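Ribonuclease (Chelonia mydas, PDB 2ZPO) probably cleaves RNA, single- or double-stranded, on the 3' side of pyrimidine nucleotides. Local coordinates at residues 6-11 with 49-54; 17-20 with 24-27; 28-33 with 39-44; 56-61 with 110-115. All coordinates share one frame; numbering follows the deposited sequence. Where two conformers were deposited one is given.

Contact 1. Residues 6-11 with 49-54; sequences KFLRQH and ASAASI. With SO4 (sulfate ion), chain B.
Leu-8 and Ala-51 bring helix 3-11 against the start of helix 51-55, where Leu-8 CD2 lies 3.6 Å from Ala-51 CB, one methyl group on another. Beside this pair, the CG2 branch of Ile-54 meets the outer end of the Phe-7 ring at a slant, 3.7 Å from CE1 and almost as near CZ. Phe-7 reaches across because its CG stands anti to the backbone N (chi1 179°), which swings the ring out from the helix. No hydrogen bond links the two segments; the polar work is done at their ends. Ser-50 N-caps helix 51-55, its OG accepting from Ser-53 N at 3.0 Å. On the other helix, His-11 CB sits over the centre of the Phe-7 ring, and Gln-10 CB lies over one face of the imidazole. The edge of the His-11 ring is turned to a bound sulfate: NE2 donates to O1 over 2.9 Å at 158°, with a weaker bond to O4. The other nitrogen, ND1, is bonded to Thr-45 O, which fixes the rotation of the ring. With an alanine in place of His-11, the sulfate would probably lose this donor and Thr-45 O its imidazole partner, and Gln-10 CB would no longer have a ring face to lie on. His-11 is, by similarity, the proton acceptor of catalysis, and a sulfate at such a histidine is consistent with the phosphate-binding active site of the ribonuclease A fold.

Contact 2. Residues 17-20 with 24-27; sequences TAAP and TYCN
Ala-19 presses its methyl group against the backbone of Tyr-25, with CB 3.7 Å from Tyr-25 CA and nearly as close to Tyr-25 CB. This is the tight part of the contact, where the loop leading into helix 22-32 doubles back on the helix's own first turn. Tyr-25, a buried residue, holds its CG anti to the backbone N (chi1 177°), and its ring runs back beneath the loop toward Thr-17. There the carbonyl O of Thr-17 lies in the plane of the ring, at its edge, 3.5 Å from CE2, while Thr-17 CB stands farther off. The polar ends of both residues turn to one carboxylate: Tyr-25 OH and Thr-17 OG1 are each hydrogen-bonded to Asp-13, and Arg-16 makes a cation-pi contact with the tyrosine ring. The solvent side is looser. Pro-20, exposed, touches Thr-24 with the edge of its ring, CD lying 3.7 Å from CG2, and the two side chains cross at about a right angle. Thr-24 OG1 is hydrogen-bonded to Asp-21, and its methyl makes the nearest approach to the proline. No hydrogen bond crosses between 17-20 and 24-27. The chemistry implies that van der Waals contact at Thr-17, Ala-19 and Pro-20 holds the loop to the helix, with polar fastening from the shared aspartate at the Tyr-25 end, where the carbonyl at the ring edge may add a weak electrostatic attraction.

Contact 3. Residues 28-33 with 39-44; sequences QMMQRR and VCKFTN. With SO4 (sulfate ion), chain B.
Met-30 of helix 22-32 meets Asn-44 and Lys-41 where the chain enters strand 43-47, a helix-on-strand contact of the ribonuclease A fold, behind the segment that by similarity binds substrate. The methionine is bent at both chi2 and chi3 (-75° at the latter), which curls the thioether round so that its last two atoms, and not its stem, do the touching. SD lies 3.6 Å from Asn-44 CB; CE rests on the same carbon and also reaches Lys-41 CB at 3.9 Å. The approach to Asn-44 is slanting, whereas Met-30 and Lys-41 cross at about a right angle. Phe-46 also touches Met-30. A serine in place of Met-30 would probably open a gap behind Asn-44 CB and Lys-41 CB, leaving the roots of these two side chains less firmly backed. Lys-41 carries on away from the methionine. It is extended throughout, CG anti to the backbone N (chi1 -173°), and its straight chain takes the ammonium group to Asn-44 and on toward the bound sulfate, which it meets only weakly. The ND2 of Asn-44 is bonded to Gln-10 O, so both ends of the amide are engaged and its flip is fixed. The sulfate near Lys-41 NZ is consistent with a phosphate site there. The lysine-asparagine bond is short, with Lys-41 NZ 2.7 Å from Asn-44 OD1, the donor tilted 26° from the carbonyl plane.

Contact 4. Residues 56-61 with 110-115; sequences TICGPG and GLPVHY. With SO4 (sulfate ion), chain B.
Gly-110 opens the contact with its carbonyl, whose O lies 3.4 Å from Cys-58 CB. Its positive phi of 91° is a backbone shape in which a CB would jam against the preceding carbonyl O, and this glycine stands at the turn between strands 94-108 and 111-118. Leu-111 points its side chain away from 56-61, but its carbonyl carbon lies 3.5 Å from Cys-58 SG. The sulfur then reaches Pro-112, 3.4 Å from its N and a little farther from CD, so it rests against the peptide joining the two residues. With SG anti to its own carbonyl carbon (chi1 -59°), Cys-58 puts the sulfur there while also joining it to Cys-107 in a disulfide. Val-113 and His-114 both face Ala-106, forming a classic beta bulge. At and just after the bulge the strand meets the bound sulfate: in the conformer described, His-114 ND1, at the ring edge, donates to O3 over 2.8 Å at 165°, and Tyr-115 N donates to O4 at 2.7 Å, so side chain and backbone grip different oxygens. His-114 is the catalytic proton donor by similarity. Within 56-61, Thr-56 O accepts from both Gly-59 N and Gly-61 N, bracing the loop. The strand is flanked by helix 3-11, whose Tyr-4 and Phe-7 touch Pro-112, by Thr-55 of helix 51-55, and by strand 94-108, its antiparallel partner in the sheet.

From the N terminus, helix 3-11 is joined by contact 1 to helix 51-55, closing a loop of 37 residues. Contacts 2 and 3 are nested within it in series: contact 2 folds segment 17-20 back on the start of helix 22-32, and contact 3 ties the end of the same helix to strand 43-47. Contact 4 lies after contact 1 in the chain and closes a separate, mostly strand-built span of 48 residues, linking the loop after helix 51-55 to strand 111-118. Contacts 1 and 4 bind one sulfate, which contact 3 meets weakly, while contact 2 stands apart from it. Arg-9 O with Arg-33 NH1 joins contacts 1 and 3, and His-11 CE1 against Tyr-115 CB joins contacts 1 and 4.

Contact 1. Residues 6-11 with 49-54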
loop_
_atom_site.group_PDB
_atom_site.type_symbol
_atom_site.label_atom_id
_atom_site.label_comp_id
_atom_site.label_asym_id
_atom_site.label_seq_id
_atom_site.Cartn_x
_atom_site.Cartn_y
_atom_site.Cartn_z
ATOM N N LYS A 6 -2.501 -7.509 8.150
ATOM C CA LYS A 6 -1.636 -7.667 6.968
ATOM C C LYS A 6 -1.778 -6.465 6.039
ATOM O O LYS A 6 -0.799 -6.009 5.459
ATOM C CB LYS A 6 -1.967 -8.951 6.217
ATOM C CG LYS A 6 -1.157 -9.127 4.914
ATOM C CD LYS A 6 -1.302 -10.531 4.390
ATOM C CE LYS A 6 -0.479 -10.709 3.108
ATOM N NZ LYS A 6 -0.316 -12.169 2.786
ATOM N N PHE A 7 -2.993 -5.946 5.939
ATOM C CA PHE A 7 -3.223 -4.751 5.123
ATOM C C PHE A 7 -2.460 -3.546 5.695
ATOM O O PHE A 7 -1.810 -2.820 4.939
ATOM C CB PHE A 7 -4.712 -4.428 4.990
ATOM C CG PHE A 7 -4.982 -3.182 4.174
ATOM C CD1 PHE A 7 -5.013 -1.929 4.787
ATOM C CD2 PHE A 7 -5.171 -3.263 2.783
ATOM C CE1 PHE A 7 -5.248 -0.768 4.032
ATOM C CE2 PHE A 7 -5.436 -2.121 2.015
ATOM C CZ PHE A 7 -5.451 -0.859 2.640
ATOM N N LEU A 8 -2.555 -3.300 6.998
ATOM C CA LEU A 8 -1.778 -2.230 7.614
ATOM C C LEU A 8 -0.272 -2.433 7.425
ATOM O O LEU A 8 0.447 -1.491 7.135
ATOM C CB LEU A 8 -2.086 -2.127 9.116
ATOM C CG LEU A 8 -3.530 -1.856 9.513
ATOM C CD1 LEU A 8 -3.545 -1.579 11.014
ATOM C CD2 LEU A 8 -4.157 -0.713 8.761
ATOM N N ARG A 9 0.196 -3.670 7.609
ATOM C CA ARG A 9 1.631 -3.931 7.532
ATOM C C ARG A 9 2.162 -3.651 6.136
ATOM O O ARG A 9 3.213 -3.023 5.982
ATOM C CB ARG A 9 1.914 -5.396 7.900
ATOM C CG ARG A 9 3.374 -5.826 7.668
ATOM C CD ARG A 9 3.655 -7.242 8.202
ATOM N NE ARG A 9 2.772 -8.283 7.676
ATOM C CZ ARG A 9 2.958 -8.908 6.515
ATOM N NH1 ARG A 9 3.993 -8.591 5.755
ATOM N NH2 ARG A 9 2.100 -9.848 6.118
ATOM N N GLN A 10 1.423 -4.100 5.133
ATOM C CA GLN A 10 1.818 -3.973 3.738
ATOM C C GLN A 10 1.581 -2.562 3.150
ATOM O O GLN A 10 2.374 -2.108 2.304
ATOM C CB GLN A 10 1.116 -5.018 2.867
ATOM C CG GLN A 10 1.598 -6.457 3.123
ATOM C CD GLN A 10 1.187 -7.445 2.061
ATOM O OE1 GLN A 10 2.008 -8.246 1.606
ATOM N NE2 GLN A 10 -0.072 -7.427 1.677
ATOM N N HIS A 11 0.532 -1.868 3.620
ATOM C CA HIS A 11 0.032 -0.688 2.870
ATOM C C HIS A 11 -0.149 0.631 3.624
ATOM O O HIS A 11 -0.516 1.641 3.001
ATOM C CB HIS A 11 -1.278 -1.035 2.154
ATOM C CG HIS A 11 -1.155 -2.159 1.172
ATOM N ND1 HIS A 11 -0.404 -2.068 0.013
ATOM C CD2 HIS A 11 -1.661 -3.413 1.193
ATOM C CE1 HIS A 11 -0.474 -3.213 -0.646
ATOM N NE2 HIS A 11 -1.240 -4.045 0.046
ATOM N N ALA A 49 -1.786 7.763 5.157
ATOM C CA ALA A 49 -2.965 8.236 5.892
ATOM C C ALA A 49 -3.165 7.211 7.004
ATOM O O ALA A 49 -2.652 6.095 6.938
ATOM C CB ALA A 49 -4.181 8.254 4.991
ATOM N N SER A 50 -3.926 7.587 8.015
ATOM C CA SER A 50 -4.140 6.669 9.129
ATOM C C SER A 50 -5.001 5.460 8.760
ATOM O O SER A 50 -5.762 5.456 7.782
ATOM C CB SER A 50 -4.790 7.415 10.299
ATOM O OG SER A 50 -6.126 7.747 10.023
ATOM N N ALA A 51 -4.890 4.421 9.589
ATOM C CA ALA A 51 -5.740 3.261 9.409
ATOM C C ALA A 51 -7.214 3.646 9.396
ATOM O O ALA A 51 -7.980 3.132 8.584
ATOM C CB ALA A 51 -5.440 2.212 10.514
ATOM N N ALA A 52 -7.613 4.568 10.289
ATOM C CA ALA A 52 -8.984 5.070 10.352
ATOM C C ALA A 52 -9.390 5.777 9.060
ATOM O O ALA A 52 -10.457 5.540 8.527
ATOM C CB ALA A 52 -9.171 5.991 11.559
ATOM N N SER A 53 -8.498 6.611 8.528
ATOM C CA SER A 53 -8.787 7.278 7.253
ATOM C C SER A 53 -9.012 6.317 6.103
ATOM O O SER A 53 -9.876 6.547 5.233
ATOM C CB SER A 53 -7.641 8.229 6.886
ATOM O OG SER A 53 -7.686 9.335 7.783
ATOM N N ILE A 54 -8.233 5.250 6.086
ATOM C CA ILE A 54 -8.358 4.236 5.030
ATOM C C ILE A 54 -9.565 3.344 5.261
ATOM O O ILE A 54 -10.299 3.060 4.326
ATOM C CB ILE A 54 -7.048 3.453 4.837
ATOM C CG1 ILE A 54 -5.922 4.441 4.445
ATOM C CG2 ILE A 54 -7.199 2.352 3.742
ATOM C CD1 ILE A 54 -4.524 3.908 4.646
HETATM S S SO4 B . -2.610 -7.086 -1.222
HETATM O O1 SO4 B . -1.212 -6.835 -0.883
HETATM O O2 SO4 B . -2.723 -7.941 -2.403
HETATM O O3 SO4 B . -3.330 -7.740 -0.104
HETATM O O4 SO4 B . -3.245 -5.827 -1.566
#

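Contact 2. Residues 17-20 with 24-27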
loop_
_atom_site.group_PDB
_atom_site.type_symbol
_atom_site.label_atom_id
_atom_site.label_comp_id
_atom_site.label_asym_id
_atom_site.label_seq_id
_atom_site.Cartn_x
_atom_site.Cartn_y
_atom_site.Cartn_z
ATOM N N THR A 17 7.346 7.510 6.726
ATOM C CA THR A 17 8.673 7.243 7.273
ATOM C C THR A 17 9.697 8.058 6.501
ATOM O O THR A 17 9.660 8.124 5.276
ATOM C CB THR A 17 8.971 5.726 7.226
ATOM O OG1 THR A 17 8.082 5.062 8.111
ATOM C CG2 THR A 17 10.426 5.400 7.622
ATOM N N ALA A 18 10.579 8.743 7.238
ATOM C CA ALA A 18 11.587 9.592 6.636
ATOM C C ALA A 18 12.635 8.735 5.926
ATOM O O ALA A 18 12.941 7.630 6.371
ATOM C CB ALA A 18 12.253 10.471 7.717
ATOM N N ALA A 19 13.124 9.242 4.803
ATOM C CA ALA A 19 14.145 8.568 3.993
ATOM C C ALA A 19 14.826 9.611 3.113
ATOM O O ALA A 19 14.259 10.685 2.904
ATOM C CB ALA A 19 13.517 7.440 3.144
ATOM N N PRO A 20 16.053 9.322 2.607
ATOM C CA PRO A 20 16.777 10.307 1.776
ATOM C C PRO A 20 16.190 10.522 0.389
ATOM O O PRO A 20 16.304 11.621 -0.167
ATOM C CB PRO A 20 18.202 9.739 1.668
ATOM C CG PRO A 20 18.172 8.374 2.274
ATOM C CD PRO A 20 16.824 8.090 2.854
ATOM N N THR A 24 15.421 4.676 -1.793
ATOM C CA THR A 24 15.840 4.228 -0.468
ATOM C C THR A 24 14.623 3.970 0.438
ATOM O O THR A 24 14.612 3.001 1.188
ATOM C CB THR A 24 16.790 5.232 0.240
ATOM O OG1 THR A 24 17.927 5.537 -0.598
ATOM C CG2 THR A 24 17.286 4.655 1.525
ATOM N N TYR A 25 13.628 4.853 0.384
ATOM C CA TYR A 25 12.352 4.614 1.068
ATOM C C TYR A 25 11.860 3.198 0.734
ATOM O O TYR A 25 11.553 2.387 1.618
ATOM C CB TYR A 25 11.308 5.644 0.634
ATOM C CG TYR A 25 9.959 5.381 1.254
ATOM C CD1 TYR A 25 9.043 4.541 0.624
ATOM C CD2 TYR A 25 9.611 5.954 2.477
ATOM C CE1 TYR A 25 7.810 4.297 1.197
ATOM C CE2 TYR A 25 8.375 5.711 3.082
ATOM C CZ TYR A 25 7.482 4.864 2.439
ATOM O OH TYR A 25 6.262 4.611 3.038
ATOM N N CYS A 26 11.767 2.924 -0.564
ATOM C CA CYS A 26 11.236 1.635 -1.012
ATOM C C CYS A 26 12.075 0.442 -0.550
ATOM O O CYS A 26 11.562 -0.542 -0.048
ATOM C CB CYS A 26 11.066 1.663 -2.519
ATOM S SG CYS A 26 9.654 2.626 -3.056
ATOM N N ASN A 27 13.396 0.560 -0.695
ATOM C CA ASN A 27 14.270 -0.495 -0.280
ATOM C C ASN A 27 14.126 -0.816 1.218
ATOM O O ASN A 27 14.005 -1.978 1.613
ATOM C CB ASN A 27 15.703 -0.112 -0.653
ATOM C CG ASN A 27 15.960 -0.245 -2.158
ATOM O OD1 ASN A 27 15.273 -1.020 -2.855
ATOM N ND2 ASN A 27 16.969 0.471 -2.662
#

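Contact 3. Residues 28-33 with 39-44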
loop_
_atom_site.group_PDB
_atom_site.type_symbol
_atom_site.label_atom_id
_atom_site.label_comp_id
_atom_site.label_asym_id
_atom_site.label_seq_id
_atom_site.Cartn_x
_atom_site.Cartn_y
_atom_site.Cartn_z
ATOM N N GLN A 28 14.089 0.234 2.031
ATOM C CA GLN A 28 13.973 0.069 3.476
ATOM C C GLN A 28 12.600 -0.466 3.881
ATOM O O GLN A 28 12.480 -1.375 4.694
ATOM C CB GLN A 28 14.239 1.413 4.173
ATOM C CG GLN A 28 15.688 1.866 4.019
ATOM C CD GLN A 28 16.011 3.201 4.724
ATOM O OE1 GLN A 28 15.189 4.115 4.791
ATOM N NE2 GLN A 28 17.243 3.312 5.222
ATOM N N MET A 29 11.554 0.103 3.301
ATOM C CA MET A 29 10.189 -0.178 3.782
ATOM C C MET A 29 9.743 -1.570 3.324
ATOM O O MET A 29 9.088 -2.300 4.072
ATOM C CB MET A 29 9.220 0.918 3.313
ATOM C CG MET A 29 9.422 2.269 3.962
ATOM S SD MET A 29 9.138 2.271 5.750
ATOM C CE MET A 29 7.589 1.418 5.874
ATOM N N MET A 30 10.132 -1.952 2.110
ATOM C CA MET A 30 9.774 -3.284 1.608
ATOM C C MET A 30 10.362 -4.354 2.509
ATOM O O MET A 30 9.732 -5.357 2.761
ATOM C CB MET A 30 10.231 -3.456 0.163
ATOM C CG MET A 30 9.418 -2.636 -0.853
ATOM S SD MET A 30 7.619 -2.926 -0.839
ATOM C CE MET A 30 7.517 -4.514 -1.663
ATOM N N GLN A 31 11.569 -4.111 2.998
ATOM C CA GLN A 31 12.200 -5.066 3.920
ATOM C C GLN A 31 11.593 -5.005 5.322
ATOM O O GLN A 31 11.199 -6.033 5.871
ATOM C CB GLN A 31 13.701 -4.807 4.016
ATOM C CG GLN A 31 14.396 -5.793 4.947
ATOM C CD GLN A 31 15.901 -5.693 4.917
ATOM O OE1 GLN A 31 16.489 -5.213 3.947
ATOM N NE2 GLN A 31 16.544 -6.171 5.979
ATOM N N ARG A 32 11.518 -3.793 5.881
ATOM C CA ARG A 32 10.998 -3.584 7.245
ATOM C C ARG A 32 9.605 -4.195 7.427
ATOM O O ARG A 32 9.286 -4.788 8.484
ATOM C CB ARG A 32 10.973 -2.079 7.591
ATOM C CG ARG A 32 12.344 -1.448 7.843
ATOM C CD ARG A 32 12.253 0.077 8.046
ATOM N NE ARG A 32 13.577 0.688 8.229
ATOM C CZ ARG A 32 13.833 1.987 8.083
ATOM N NH1 ARG A 32 12.856 2.827 7.737
ATOM N NH2 ARG A 32 15.066 2.455 8.266
ATOM N N ARG A 33 8.787 -4.085 6.376
ATOM C CA ARG A 33 7.402 -4.534 6.423
ATOM C C ARG A 33 7.196 -5.994 6.011
ATOM O O ARG A 33 6.066 -6.429 5.836
ATOM C CB ARG A 33 6.518 -3.597 5.583
ATOM C CG ARG A 33 6.467 -2.179 6.082
ATOM C CD ARG A 33 5.928 -2.089 7.521
ATOM N NE ARG A 33 5.794 -0.683 7.925
ATOM C CZ ARG A 33 4.686 0.046 7.753
ATOM N NH1 ARG A 33 3.620 -0.504 7.205
ATOM N NH2 ARG A 33 4.642 1.308 8.161
ATOM N N VAL A 39 10.818 -14.104 -0.814
ATOM C CA VAL A 39 11.057 -13.594 -2.185
ATOM C C VAL A 39 10.747 -12.089 -2.258
ATOM O O VAL A 39 10.048 -11.556 -1.404
ATOM C CB VAL A 39 10.179 -14.331 -3.236
ATOM C CG1 VAL A 39 10.605 -15.808 -3.365
ATOM C CG2 VAL A 39 8.702 -14.250 -2.869
ATOM N N CYS A 40 11.264 -11.421 -3.287
ATOM C CA CYS A 40 10.982 -9.998 -3.501
ATOM C C CYS A 40 9.565 -9.801 -4.030
ATOM O O CYS A 40 9.250 -10.297 -5.118
ATOM C CB CYS A 40 11.942 -9.398 -4.521
ATOM S SG CYS A 40 13.671 -9.705 -4.244
ATOM N N LYS A 41 8.705 -9.115 -3.268
ATOM C CA LYS A 41 7.400 -8.696 -3.808
ATOM C C LYS A 41 7.633 -7.724 -4.973
ATOM O O LYS A 41 8.482 -6.824 -4.899
ATOM C CB LYS A 41 6.512 -8.080 -2.730
ATOM C CG LYS A 41 5.062 -7.762 -3.190
ATOM C CD LYS A 41 4.214 -7.346 -2.015
ATOM C CE LYS A 41 2.789 -7.032 -2.466
ATOM N NZ LYS A 41 2.107 -6.172 -1.438
ATOM N N PHE A 42 6.886 -7.909 -6.062
ATOM C CA PHE A 42 7.129 -7.132 -7.272
ATOM C C PHE A 42 6.780 -5.644 -7.143
ATOM O O PHE A 42 7.547 -4.782 -7.589
ATOM C CB PHE A 42 6.413 -7.777 -8.471
ATOM C CG PHE A 42 7.142 -8.968 -9.035
ATOM C CD1 PHE A 42 8.368 -8.807 -9.683
ATOM C CD2 PHE A 42 6.604 -10.250 -8.930
ATOM C CE1 PHE A 42 9.052 -9.907 -10.210
ATOM C CE2 PHE A 42 7.281 -11.357 -9.456
ATOM C CZ PHE A 42 8.509 -11.176 -10.097
ATOM N N THR A 43 5.626 -5.353 -6.552
ATOM C CA THR A 43 5.144 -3.977 -6.424
ATOM C C THR A 43 4.341 -3.829 -5.158
ATOM O O THR A 43 3.716 -4.777 -4.693
ATOM C CB THR A 43 4.293 -3.550 -7.673
ATOM O OG1 THR A 43 4.058 -2.146 -7.659
ATOM C CG2 THR A 43 2.957 -4.269 -7.690
ATOM N N ASN A 44 4.344 -2.618 -4.602
ATOM C CA ASN A 44 3.563 -2.339 -3.410
ATOM C C ASN A 44 3.387 -0.837 -3.253
ATOM O O ASN A 44 4.327 -0.074 -3.486
ATOM C CB ASN A 44 4.241 -2.922 -2.167
ATOM C CG ASN A 44 3.377 -2.812 -0.930
ATOM O OD1 ASN A 44 2.428 -3.565 -0.772
ATOM N ND2 ASN A 44 3.716 -1.883 -0.035
HETATM S S SO4 B . -2.610 -7.086 -1.222
HETATM O O1 SO4 B . -1.212 -6.835 -0.883
HETATM O O2 SO4 B . -2.723 -7.941 -2.403
HETATM O O3 SO4 B . -3.330 -7.740 -0.104
HETATM O O4 SO4 B . -3.245 -5.827 -1.566
#

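Contact 4. Residues 56-61 with 110-115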
loop_
_atom_site.group_PDB
_atom_site.type_symbol
_atom_site.label_atom_id
_atom_site.label_comp_id
_atom_site.label_asym_id
_atom_site.label_seq_id
_atom_site.Cartn_x
_atom_site.Cartn_y
_atom_site.Cartn_z
ATOM N N THR A 56 -12.463 4.067 6.468
ATOM C CA THR A 56 -13.736 4.670 6.139
ATOM C C THR A 56 -14.070 4.477 4.657
ATOM O O THR A 56 -15.214 4.631 4.281
ATOM C CB THR A 56 -13.797 6.144 6.531
ATOM O OG1 THR A 56 -15.134 6.614 6.350
ATOM C CG2 THR A 56 -12.852 6.965 5.684
ATOM N N ILE A 57 -13.061 4.119 3.859
ATOM C CA ILE A 57 -13.298 3.844 2.431
ATOM C C ILE A 57 -14.301 2.694 2.289
ATOM O O ILE A 57 -15.095 2.655 1.321
ATOM C CB ILE A 57 -11.972 3.521 1.673
ATOM C CG1 ILE A 57 -11.029 4.742 1.699
ATOM C CG2 ILE A 57 -12.266 3.105 0.209
ATOM C CD1 ILE A 57 -9.634 4.428 1.330
ATOM N N CYS A 58 -14.265 1.784 3.266
ATOM C CA CYS A 58 -15.166 0.614 3.269
ATOM C C CYS A 58 -16.608 0.993 3.588
ATOM O O CYS A 58 -17.537 0.174 3.414
ATOM C CB CYS A 58 -14.653 -0.461 4.232
ATOM S SG CYS A 58 -13.023 -1.025 3.817
ATOM N N GLY A 59 -16.802 2.228 4.044
ATOM C CA GLY A 59 -18.121 2.732 4.420
ATOM C C GLY A 59 -18.330 4.139 3.891
ATOM O O GLY A 59 -18.189 4.383 2.687
ATOM N N PRO A 60 -18.659 5.090 4.792
ATOM C CA PRO A 60 -19.076 6.406 4.316
ATOM C C PRO A 60 -17.989 7.217 3.592
ATOM O O PRO A 60 -18.326 8.159 2.870
ATOM C CB PRO A 60 -19.558 7.114 5.591
ATOM C CG PRO A 60 -18.890 6.412 6.711
ATOM C CD PRO A 60 -18.691 4.976 6.264
ATOM N N GLY A 61 -16.720 6.838 3.780
ATOM C CA GLY A 61 -15.589 7.491 3.129
ATOM C C GLY A 61 -15.220 6.951 1.742
ATOM O O GLY A 61 -14.216 7.347 1.128
ATOM N N GLY A 110 -16.592 -4.485 6.203
ATOM C CA GLY A 110 -16.382 -3.120 6.655
ATOM C C GLY A 110 -14.939 -2.762 6.942
ATOM O O GLY A 110 -14.672 -1.646 7.411
ATOM N N LEU A 111 -14.017 -3.699 6.696
ATOM C CA LEU A 111 -12.579 -3.459 6.888
ATOM C C LEU A 111 -11.771 -3.730 5.608
ATOM O O LEU A 111 -12.104 -4.634 4.826
ATOM C CB LEU A 111 -12.013 -4.317 8.020
ATOM C CG LEU A 111 -12.623 -4.047 9.399
ATOM C CD1 LEU A 111 -12.092 -5.103 10.359
ATOM C CD2 LEU A 111 -12.358 -2.610 9.934
ATOM N N PRO A 112 -10.686 -2.959 5.408
ATOM C CA PRO A 112 -9.803 -3.162 4.251
ATOM C C PRO A 112 -9.036 -4.483 4.334
ATOM O O PRO A 112 -8.484 -4.814 5.390
ATOM C CB PRO A 112 -8.833 -1.980 4.324
ATOM C CG PRO A 112 -8.869 -1.513 5.719
ATOM C CD PRO A 112 -10.245 -1.828 6.246
ATOM N N VAL A 113 -8.959 -5.205 3.211
ATOM C CA VAL A 113 -8.191 -6.463 3.166
ATOM C C VAL A 113 -7.167 -6.513 2.023
ATOM O O VAL A 113 -6.186 -7.230 2.113
ATOM C CB VAL A 113 -9.116 -7.718 3.155
ATOM C CG1 VAL A 113 -9.870 -7.841 4.495
ATOM C CG2 VAL A 113 -10.084 -7.659 2.010
ATOM N N HIS A 114 -7.399 -5.765 0.957
ATOM C CA HIS A 114 -6.391 -5.689 -0.114
ATOM C C HIS A 114 -6.344 -4.296 -0.732
ATOM O O HIS A 114 -7.326 -3.568 -0.760
ATOM C CB HIS A 114 -6.689 -6.673 -1.250
ATOM C CG HIS A 114 -6.897 -8.087 -0.803
ATOM N ND1 HIS A 114 -5.907 -8.822 -0.190
ATOM C CD2 HIS A 114 -7.982 -8.895 -0.879
ATOM C CE1 HIS A 114 -6.375 -10.024 0.104
ATOM N NE2 HIS A 114 -7.631 -10.095 -0.305
ATOM N N TYR A 115 -5.180 -3.954 -1.264
ATOM C CA TYR A 115 -5.049 -2.733 -2.051
ATOM C C TYR A 115 -5.172 -3.138 -3.500
ATOM O O TYR A 115 -4.479 -4.066 -3.940
ATOM C CB TYR A 115 -3.691 -2.093 -1.766
ATOM C CG TYR A 115 -3.452 -0.803 -2.526
ATOM C CD1 TYR A 115 -3.822 0.419 -1.976
ATOM C CD2 TYR A 115 -2.898 -0.812 -3.817
ATOM C CE1 TYR A 115 -3.635 1.610 -2.679
ATOM C CE2 TYR A 115 -2.686 0.384 -4.508
ATOM C CZ TYR A 115 -3.051 1.584 -3.939
ATOM O OH TYR A 115 -2.871 2.781 -4.591
HETATM S S SO4 B . -2.610 -7.086 -1.222
HETATM O O1 SO4 B . -1.212 -6.835 -0.883
HETATM O O2 SO4 B . -2.723 -7.941 -2.403
HETATM O O3 SO4 B . -3.330 -7.740 -0.104
HETATM O O4 SO4 B . -3.245 -5.827 -1.566
#